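Long-range contacts in WZI (PDB 2YNK), which is an outer membrane beta-barrel lectin of Escherichia coli that takes part in group 1 capsule assembly, probably by binding the capsular polysaccharide at the cell surface: residues V148-G153 against L160-A165; N6-R11 against Q84-T89; L228-I233 against A271-K276. All coordinates share one frame; numbering follows the deposited sequence.

Contact 1. Residues V148-G153 against L160-A165; sequences VPQWWG and LIRGDA
Pro149 starts the contact lightly, its ring carbon CB lying 4.0 Å from Asp164 OD1. The carbonyl of Gln150 then passes Gly163 O without a bond, since both are acceptors. The work of this residue is done by its side chain: Gln150 OE1 takes a hydrogen bond from Arg162 NH2 at 3.0 Å. Amide and guanidinium are turned 68° against each other; the bond is bent, and each partner is tilted out of the other's plane. Arg162 gets there by folding back at chi2 and chi3 (-67° and -61°), which also brings NH1 to within 2.8 Å of the neighbouring carbonyl, Gly163 O. The guanidinium is thus held at two of its nitrogens, while NE2 at the other end of the Gln150 amide bonds to Gln196 and Ser198.

The CB of Trp151 points away from 160-165, yet its indole reaches Asp164. Trp151 CZ3 lies 3.6 Å from Asp164 CB, which sits at the ring edge, and the carboxylate stands square to the ring. Asp164 OD2 bonds onward to the backbone N of Gly87.

At Trp152 the backbones join: its N donates to Arg162 O at 3.0 Å. The indole rests one face on the aliphatic root of Arg162, CB being 3.7 Å above the ring plane toward the rim, and Ile161 CG2 comes to the ring edge and lies 3.8 Å from Trp152 CB. Trp152 NE1 is bonded to Gln196.

This is a folded-back loop in the barrel interior. Short strand 151-152 pairs with strand 29-30 through Trp151 and Trp30, while Trp152, Ile161 and Arg162 press on wall strand 226-236, and Ile161 also on strand 287-295.

Contact 2. Residues N6-R11 against Q84-T89; sequences NDNDLR and QGFGQT
Phe86 packs its ring against Asn6, Asp7, Asn8 and Arg11, so that a loop following barrel strand 69-76 docks against the start of helix 8-19 in the N-terminal part of the chain. The ring stands at the corner of a type II turn running from Gly85 to Gln88, with Gly87 at its positive-phi position. With CG anti to the backbone N (chi1 175°) the ring extends toward segment 6-11.

Arg11 covers one face. The extended chain carries Arg11 CD over the ring centre, 3.5 Å from the Phe86 centroid, in a CH-pi contact. Beyond it the guanidinium makes a cation-pi contact, Arg11 CZ being 4.7 Å from the same centroid. The guanidinium stands steeply, 78° from the ring plane, and turns an edge to the phenyl, with Arg11 NH1 3.5 Å from Phe86 CG. Asn6 lies along the far end of the ring, its CB 3.6 Å from Phe86 CZ and its amide nearly parallel to the phenyl, only 15° off. Asp7 O and the Asn8 side chain look at the ring edge.

The Asn8 and Gln88 amides lie side by side, Asn8 OD1 3.3 Å from Gln88 NE2, at an angle too poor for a hydrogen bond. Gln88 NE2 instead bonds to Phe86 O at 2.7 Å, bracing the turn from within. Asp7 is the N-cap, its OD2 accepting from Leu10 N at 2.9 Å, and its OD1 forms a salt bridge with Arg61.

The segments are joined by CH-pi, cation-pi and van der Waals contacts around Phe86, without a hydrogen bond between them. Arg11 NH1 bonds to Gly155 O, which helps to orient the guanidinium, and Phe86 together with Tyr156 probably helps to stabilise its charge.

Contact 3. Residues L228-I233 against A271-K276; sequences LGASRI and AGFDFK
Ala271 and Arg232 open a run of antiparallel pairing between neighbouring strands of the 18-stranded barrel wall. In this non-hydrogen-bonded pair Ala271 CB lies 4.0 Å from Arg232 CG, the root of an extended side chain whose guanidinium goes on to a salt bridge with Glu298.

Gly272 follows, in a hydrogen-bonded pair with Ser231. Gly272 N gives to Ser231 O, and Gly272 O takes from Ser231 N, both at 3.0 Å. The Ser231 hydroxyl, on the interior side, has a weak bond to Arg217.

Phe273 turns back to the face that carries Ala271. It sits beside Ala230 in a non-hydrogen-bonded pair, Phe273 CD1 reaching the methyl carbon Ala230 CB at 3.8 Å, so that the small residue meets the edge of the ring rather than its face. This is the outer, probably lipid-facing side, and a bound hexane touches Ala230.

Asp274 points inward opposite Gly229, and again two backbone bonds form: Gly229 N to Asp274 O at 2.7 Å and Asp274 N to Gly229 O at 2.9 Å. The two strand segments run antiparallel, with 159° between their N-to-C directions.

Phe275 returns to the outer face opposite Leu228, in another non-hydrogen-bonded pair. With chi1 at 81° its ring swings away from strand 226-236, and Phe275 CB lies 3.9 Å from Leu228 CD2.

On the inner face the Asp274 carboxylate leans across its glycine partner, where Arg217 of strand 212-221 forms a salt bridge with it: Asp274 OD2 lies 3.5 Å from Gly229 CA.

In the fold
Along the chain the three contacts come in series, contact 2 closing before contact 1 opens and contact 1 before contact 3. In space contact 1 is the middle one, its centre about 11 Å from that of contact 2 and about 12 Å from that of contact 3, while contacts 2 and 3 lie about 20 Å apart, centre to centre, and do not touch. Trp151 meets Phe86 edge to face on one side, and Asn6 ND2 probably bonds to Asp164 OD2; on the other side Trp152 packs on Ser231 of the wall. The N-terminal helical part, the interior loops and the barrel wall are thus tied together, consistent with a filled lumen rather than an open pore.

Contact 1. Residues V148-G153 against L160-A165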
loop_
_atom_site.group_PDB
_atom_site.type_symbol
_atom_site.label_atom_id
_atom_site.label_comp_id
_atom_site.label_asym_id
_atom_site.label_seq_id
_atom_site.Cartn_x
_atom_site.Cartn_y
_atom_site.Cartn_z
ATOM N N VAL A 148 8.419 -2.059 8.744
ATOM C CA VAL A 148 6.996 -2.207 8.425
ATOM C C VAL A 148 6.627 -1.414 7.174
ATOM O O VAL A 148 6.838 -0.201 7.133
ATOM C CB VAL A 148 6.083 -1.743 9.589
ATOM C CG1 VAL A 148 4.614 -1.849 9.189
ATOM C CG2 VAL A 148 6.374 -2.548 10.837
ATOM N N PRO A 149 6.060 -2.092 6.156
ATOM C CA PRO A 149 5.537 -1.356 5.009
ATOM C C PRO A 149 4.280 -0.567 5.349
ATOM O O PRO A 149 3.494 -0.973 6.240
ATOM C CB PRO A 149 5.207 -2.462 4.000
ATOM C CG PRO A 149 4.963 -3.667 4.829
ATOM C CD PRO A 149 5.912 -3.547 5.984
ATOM N N GLN A 150 4.093 0.537 4.624
ATOM C CA GLN A 150 2.900 1.374 4.768
ATOM C C GLN A 150 2.148 1.477 3.449
ATOM O O GLN A 150 2.642 1.038 2.389
ATOM C CB GLN A 150 3.288 2.783 5.219
ATOM C CG GLN A 150 3.846 2.884 6.627
ATOM C CD GLN A 150 4.803 4.053 6.779
ATOM O OE1 GLN A 150 5.860 4.106 6.132
ATOM N NE2 GLN A 150 4.448 4.990 7.651
ATOM N N TRP A 151 0.948 2.052 3.533
ATOM C CA TRP A 151 0.238 2.535 2.357
ATOM C C TRP A 151 -0.541 3.744 2.718
ATOM O O TRP A 151 -1.386 3.690 3.616
ATOM C CB TRP A 151 -0.691 1.482 1.809
ATOM C CG TRP A 151 -1.321 1.829 0.489
ATOM C CD1 TRP A 151 -2.501 2.529 0.268
ATOM C CD2 TRP A 151 -0.837 1.471 -0.845
ATOM N NE1 TRP A 151 -2.772 2.625 -1.075
ATOM C CE2 TRP A 151 -1.807 2.009 -1.796
ATOM C CE3 TRP A 151 0.266 0.780 -1.328
ATOM C CZ2 TRP A 151 -1.657 1.847 -3.163
ATOM C CZ3 TRP A 151 0.399 0.617 -2.710
ATOM C CH2 TRP A 151 -0.542 1.134 -3.598
ATOM N N TRP A 152 -0.268 4.850 2.027
ATOM C CA TRP A 152 -0.947 6.120 2.300
ATOM C C TRP A 152 -1.847 6.553 1.166
ATOM O O TRP A 152 -1.385 7.104 0.156
ATOM C CB TRP A 152 0.077 7.196 2.609
ATOM C CG TRP A 152 0.636 7.103 4.003
ATOM C CD1 TRP A 152 0.499 6.062 4.920
ATOM C CD2 TRP A 152 1.483 8.083 4.674
ATOM N NE1 TRP A 152 1.171 6.342 6.077
ATOM C CE2 TRP A 152 1.768 7.539 5.999
ATOM C CE3 TRP A 152 2.015 9.310 4.322
ATOM C CZ2 TRP A 152 2.537 8.216 6.912
ATOM C CZ3 TRP A 152 2.789 9.990 5.251
ATOM C CH2 TRP A 152 3.046 9.455 6.515
ATOM N N GLY A 153 -3.149 6.300 1.333
ATOM C CA GLY A 153 -4.155 6.804 0.412
ATOM C C GLY A 153 -5.090 5.746 -0.125
ATOM O O GLY A 153 -4.911 4.564 0.138
ATOM N N LEU A 160 0.882 8.127 -4.138
ATOM C CA LEU A 160 1.769 9.147 -4.685
ATOM C C LEU A 160 2.807 9.629 -3.678
ATOM O O LEU A 160 3.738 10.356 -4.060
ATOM C CB LEU A 160 0.974 10.361 -5.169
ATOM C CG LEU A 160 -0.069 10.149 -6.266
ATOM C CD1 LEU A 160 -0.843 11.450 -6.475
ATOM C CD2 LEU A 160 0.561 9.670 -7.563
ATOM N N ILE A 161 2.661 9.235 -2.412
ATOM C CA ILE A 161 3.500 9.779 -1.338
ATOM C C ILE A 161 4.228 8.729 -0.509
ATOM O O ILE A 161 5.395 8.906 -0.200
ATOM C CB ILE A 161 2.680 10.681 -0.394
ATOM C CG1 ILE A 161 3.614 11.381 0.605
ATOM C CG2 ILE A 161 1.581 9.881 0.305
ATOM C CD1 ILE A 161 3.108 12.720 1.099
ATOM N N ARG A 162 3.535 7.664 -0.119
ATOM C CA ARG A 162 4.168 6.553 0.573
ATOM C C ARG A 162 3.467 5.258 0.222
ATOM O O ARG A 162 2.388 4.951 0.740
ATOM C CB ARG A 162 4.191 6.754 2.088
ATOM C CG ARG A 162 5.340 7.632 2.582
ATOM C CD ARG A 162 6.724 7.003 2.404
ATOM N NE ARG A 162 6.860 5.751 3.151
ATOM C CZ ARG A 162 6.792 4.530 2.624
ATOM N NH1 ARG A 162 6.619 4.336 1.311
ATOM N NH2 ARG A 162 6.898 3.476 3.428
ATOM N N GLY A 163 4.105 4.506 -0.669
ATOM C CA GLY A 163 3.606 3.226 -1.092
ATOM C C GLY A 163 4.493 2.074 -0.670
ATOM O O GLY A 163 5.168 2.115 0.360
ATOM N N ASP A 164 4.541 1.096 -1.564
ATOM C CA ASP A 164 4.771 -0.300 -1.273
ATOM C C ASP A 164 5.817 -0.918 -2.173
ATOM O O ASP A 164 6.081 -2.111 -2.055
ATOM C CB ASP A 164 3.465 -0.986 -1.655
ATOM C CG ASP A 164 3.132 -2.135 -0.797
ATOM O OD1 ASP A 164 3.590 -2.179 0.361
ATOM O OD2 ASP A 164 2.369 -2.979 -1.287
ATOM N N ALA A 165 6.384 -0.108 -3.079
ATOM C CA ALA A 165 7.064 -0.578 -4.279
ATOM C C ALA A 165 8.570 -0.445 -4.119
ATOM O O ALA A 165 9.246 0.215 -4.920
ATOM C CB ALA A 165 6.583 0.242 -5.469
#

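Contact 2. Residues N6-R11 against Q84-T89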
loop_
_atom_site.group_PDB
_atom_site.type_symbol
_atom_site.label_atom_id
_atom_site.label_comp_id
_atom_site.label_asym_id
_atom_site.label_seq_id
_atom_site.Cartn_x
_atom_site.Cartn_y
_atom_site.Cartn_z
ATOM N N ASN A 6 0.048 -4.380 4.648
ATOM C CA ASN A 6 -0.552 -4.546 3.330
ATOM C C ASN A 6 -0.795 -6.008 2.961
ATOM O O ASN A 6 0.142 -6.735 2.666
ATOM C CB ASN A 6 0.338 -3.928 2.238
ATOM C CG ASN A 6 0.642 -2.469 2.473
ATOM O OD1 ASN A 6 0.447 -1.937 3.567
ATOM N ND2 ASN A 6 1.141 -1.814 1.443
ATOM N N ASP A 7 -2.056 -6.433 2.993
ATOM C CA ASP A 7 -2.477 -7.706 2.402
ATOM C C ASP A 7 -3.508 -7.360 1.350
ATOM O O ASP A 7 -4.356 -6.507 1.574
ATOM C CB ASP A 7 -3.096 -8.610 3.454
ATOM C CG ASP A 7 -3.470 -9.977 2.903
ATOM O OD1 ASP A 7 -2.565 -10.684 2.411
ATOM O OD2 ASP A 7 -4.665 -10.354 2.976
ATOM N N ASN A 8 -3.437 -7.997 0.198
ATOM C CA ASN A 8 -4.267 -7.576 -0.929
ATOM C C ASN A 8 -5.648 -8.233 -0.870
ATOM O O ASN A 8 -6.655 -7.586 -1.145
ATOM C CB ASN A 8 -3.569 -7.888 -2.250
ATOM C CG ASN A 8 -4.329 -7.381 -3.448
ATOM O OD1 ASN A 8 -4.706 -6.216 -3.513
ATOM N ND2 ASN A 8 -4.548 -8.252 -4.418
ATOM N N ASP A 9 -5.676 -9.518 -0.514
ATOM C CA ASP A 9 -6.924 -10.248 -0.326
ATOM C C ASP A 9 -7.788 -9.623 0.766
ATOM O O ASP A 9 -8.988 -9.423 0.561
ATOM C CB ASP A 9 -6.656 -11.726 -0.017
ATOM C CG ASP A 9 -6.359 -12.543 -1.267
ATOM O OD1 ASP A 9 -6.440 -11.978 -2.380
ATOM O OD2 ASP A 9 -6.047 -13.754 -1.145
ATOM N N LEU A 10 -7.171 -9.297 1.902
ATOM C CA LEU A 10 -7.886 -8.664 3.019
ATOM C C LEU A 10 -8.492 -7.322 2.617
ATOM O O LEU A 10 -9.678 -7.059 2.869
ATOM C CB LEU A 10 -6.953 -8.445 4.220
ATOM C CG LEU A 10 -7.641 -7.975 5.509
ATOM C CD1 LEU A 10 -8.573 -9.070 6.018
ATOM C CD2 LEU A 10 -6.635 -7.585 6.586
ATOM N N ARG A 11 -7.659 -6.483 2.004
ATOM C CA ARG A 11 -8.051 -5.134 1.626
ATOM C C ARG A 11 -9.245 -5.141 0.698
ATOM O O ARG A 11 -10.147 -4.342 0.869
ATOM C CB ARG A 11 -6.891 -4.372 0.950
ATOM C CG ARG A 11 -7.359 -3.060 0.339
ATOM C CD ARG A 11 -6.274 -2.053 0.029
ATOM N NE ARG A 11 -6.926 -0.832 -0.441
ATOM C CZ ARG A 11 -6.421 0.048 -1.299
ATOM N NH1 ARG A 11 -5.208 -0.104 -1.810
ATOM N NH2 ARG A 11 -7.152 1.103 -1.651
ATOM N N GLN A 84 3.125 -2.786 -10.289
ATOM C CA GLN A 84 2.141 -3.599 -9.568
ATOM C C GLN A 84 1.493 -2.832 -8.435
ATOM O O GLN A 84 2.051 -1.884 -7.896
ATOM C CB GLN A 84 2.790 -4.854 -8.985
ATOM C CG GLN A 84 3.482 -5.728 -10.002
ATOM C CD GLN A 84 2.535 -6.242 -11.047
ATOM O OE1 GLN A 84 1.771 -7.176 -10.796
ATOM N NE2 GLN A 84 2.577 -5.639 -12.236
ATOM N N GLY A 85 0.313 -3.284 -8.044
ATOM C CA GLY A 85 -0.490 -2.554 -7.085
ATOM C C GLY A 85 -0.199 -2.827 -5.628
ATOM O O GLY A 85 0.779 -3.467 -5.250
ATOM N N PHE A 86 -1.085 -2.293 -4.810
ATOM C CA PHE A 86 -1.105 -2.536 -3.392
ATOM C C PHE A 86 -0.818 -3.994 -3.097
ATOM O O PHE A 86 -1.505 -4.893 -3.585
ATOM C CB PHE A 86 -2.471 -2.134 -2.846
ATOM C CG PHE A 86 -2.659 -2.445 -1.407
ATOM C CD1 PHE A 86 -3.161 -3.671 -1.019
ATOM C CD2 PHE A 86 -2.347 -1.509 -0.446
ATOM C CE1 PHE A 86 -3.338 -3.964 0.309
ATOM C CE2 PHE A 86 -2.531 -1.792 0.887
ATOM C CZ PHE A 86 -3.022 -3.030 1.266
ATOM N N GLY A 87 0.237 -4.200 -2.319
ATOM C CA GLY A 87 0.646 -5.512 -1.857
ATOM C C GLY A 87 1.222 -6.440 -2.908
ATOM O O GLY A 87 1.367 -7.636 -2.648
ATOM N N GLN A 88 1.566 -5.929 -4.085
ATOM C CA GLN A 88 1.958 -6.818 -5.187
ATOM C C GLN A 88 3.381 -6.620 -5.788
ATOM O O GLN A 88 3.726 -7.315 -6.742
ATOM C CB GLN A 88 0.883 -6.764 -6.280
ATOM C CG GLN A 88 -0.419 -7.459 -5.884
ATOM C CD GLN A 88 -1.641 -6.868 -6.577
ATOM O OE1 GLN A 88 -1.921 -7.184 -7.733
ATOM N NE2 GLN A 88 -2.376 -6.007 -5.865
ATOM N N THR A 89 4.203 -5.721 -5.238
ATOM C CA THR A 89 5.591 -5.552 -5.716
ATOM C C THR A 89 6.528 -6.496 -4.956
ATOM O O THR A 89 6.842 -6.260 -3.793
ATOM C CB THR A 89 6.131 -4.091 -5.558
ATOM O OG1 THR A 89 5.348 -3.163 -6.330
ATOM C CG2 THR A 89 7.586 -3.996 -6.025
#

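Contact 3. Residues L228-I233 against A271-K276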
loop_
_atom_site.group_PDB
_atom_site.type_symbol
_atom_site.label_atom_id
_atom_site.label_comp_id
_atom_site.label_asym_id
_atom_site.label_seq_id
_atom_site.Cartn_x
_atom_site.Cartn_y
_atom_site.Cartn_z
ATOM N N LEU A 228 -11.612 12.149 4.231
ATOM C CA LEU A 228 -10.624 13.148 3.814
ATOM C C LEU A 228 -9.284 12.839 4.445
ATOM O O LEU A 228 -9.201 12.581 5.646
ATOM C CB LEU A 228 -11.049 14.554 4.231
ATOM C CG LEU A 228 -12.299 15.114 3.564
ATOM C CD1 LEU A 228 -12.557 16.512 4.086
ATOM C CD2 LEU A 228 -12.154 15.109 2.051
ATOM N N GLY A 229 -8.235 12.884 3.633
ATOM C CA GLY A 229 -6.881 12.625 4.103
ATOM C C GLY A 229 -5.919 13.773 3.851
ATOM O O GLY A 229 -6.036 14.508 2.867
ATOM N N ALA A 230 -4.968 13.916 4.766
ATOM C CA ALA A 230 -3.848 14.820 4.609
ATOM C C ALA A 230 -2.583 14.050 4.997
ATOM O O ALA A 230 -2.610 13.226 5.918
ATOM C CB ALA A 230 -4.032 16.043 5.493
ATOM N N SER A 231 -1.488 14.292 4.290
ATOM C CA SER A 231 -0.229 13.652 4.646
ATOM C C SER A 231 0.988 14.454 4.205
ATOM O O SER A 231 0.973 15.154 3.175
ATOM C CB SER A 231 -0.163 12.220 4.104
ATOM O OG SER A 231 -0.729 12.103 2.814
ATOM N N ARG A 232 2.040 14.337 5.011
ATOM C CA ARG A 232 3.272 15.063 4.795
ATOM C C ARG A 232 4.476 14.148 5.066
ATOM O O ARG A 232 4.459 13.327 5.979
ATOM C CB ARG A 232 3.279 16.291 5.702
ATOM C CG ARG A 232 4.411 17.276 5.466
ATOM C CD ARG A 232 4.177 18.544 6.276
ATOM N NE ARG A 232 5.423 19.203 6.681
ATOM C CZ ARG A 232 6.161 20.001 5.907
ATOM N NH1 ARG A 232 5.814 20.255 4.644
ATOM N NH2 ARG A 232 7.264 20.547 6.399
ATOM N N ILE A 233 5.507 14.292 4.244
ATOM C CA ILE A 233 6.757 13.541 4.376
ATOM C C ILE A 233 7.922 14.500 4.219
ATOM O O ILE A 233 7.903 15.346 3.323
ATOM C CB ILE A 233 6.869 12.469 3.271
ATOM C CG1 ILE A 233 6.290 11.139 3.739
ATOM C CG2 ILE A 233 8.313 12.248 2.862
ATOM C CD1 ILE A 233 7.137 10.437 4.775
ATOM N N ALA A 271 3.890 16.623 0.273
ATOM C CA ALA A 271 2.676 16.887 1.049
ATOM C C ALA A 271 1.453 17.012 0.145
ATOM O O ALA A 271 1.533 17.565 -0.947
ATOM C CB ALA A 271 2.850 18.140 1.895
ATOM N N GLY A 272 0.329 16.477 0.606
ATOM C CA GLY A 272 -0.902 16.560 -0.153
ATOM C C GLY A 272 -2.121 15.975 0.531
ATOM O O GLY A 272 -2.073 15.591 1.695
ATOM N N PHE A 273 -3.217 15.905 -0.223
ATOM C CA PHE A 273 -4.506 15.461 0.294
ATOM C C PHE A 273 -5.053 14.315 -0.533
ATOM O O PHE A 273 -4.685 14.136 -1.698
ATOM C CB PHE A 273 -5.520 16.606 0.279
ATOM C CG PHE A 273 -5.016 17.875 0.896
ATOM C CD1 PHE A 273 -4.813 17.961 2.262
ATOM C CD2 PHE A 273 -4.750 18.985 0.114
ATOM C CE1 PHE A 273 -4.354 19.133 2.845
ATOM C CE2 PHE A 273 -4.281 20.159 0.682
ATOM C CZ PHE A 273 -4.083 20.234 2.052
ATOM N N ASP A 274 -5.938 13.544 0.087
ATOM C CA ASP A 274 -6.683 12.498 -0.606
ATOM C C ASP A 274 -8.130 12.494 -0.137
ATOM O O ASP A 274 -8.451 13.054 0.910
ATOM C CB ASP A 274 -6.040 11.117 -0.408
ATOM C CG ASP A 274 -5.282 10.988 0.913
ATOM O OD1 ASP A 274 -4.186 11.596 1.063
ATOM O OD2 ASP A 274 -5.769 10.257 1.799
ATOM N N PHE A 275 -9.005 11.886 -0.932
ATOM C CA PHE A 275 -10.402 11.705 -0.540
ATOM C C PHE A 275 -10.951 10.403 -1.115
ATOM O O PHE A 275 -10.424 9.874 -2.099
ATOM C CB PHE A 275 -11.268 12.883 -1.017
ATOM C CG PHE A 275 -11.675 12.781 -2.460
ATOM C CD1 PHE A 275 -12.831 12.092 -2.822
ATOM C CD2 PHE A 275 -10.885 13.338 -3.459
ATOM C CE1 PHE A 275 -13.191 11.974 -4.154
ATOM C CE2 PHE A 275 -11.243 13.226 -4.792
ATOM C CZ PHE A 275 -12.395 12.544 -5.141
ATOM N N LYS A 276 -12.005 9.895 -0.485
ATOM C CA LYS A 276 -12.814 8.819 -1.045
ATOM C C LYS A 276 -14.292 9.132 -0.750
ATOM O O LYS A 276 -14.646 9.450 0.390
ATOM C CB LYS A 276 -12.404 7.448 -0.470
ATOM C CG LYS A 276 -13.155 6.276 -1.102
ATOM C CD LYS A 276 -12.791 4.907 -0.543
ATOM C CE LYS A 276 -13.759 3.835 -1.057
ATOM N NZ LYS A 276 -13.285 2.419 -0.941
#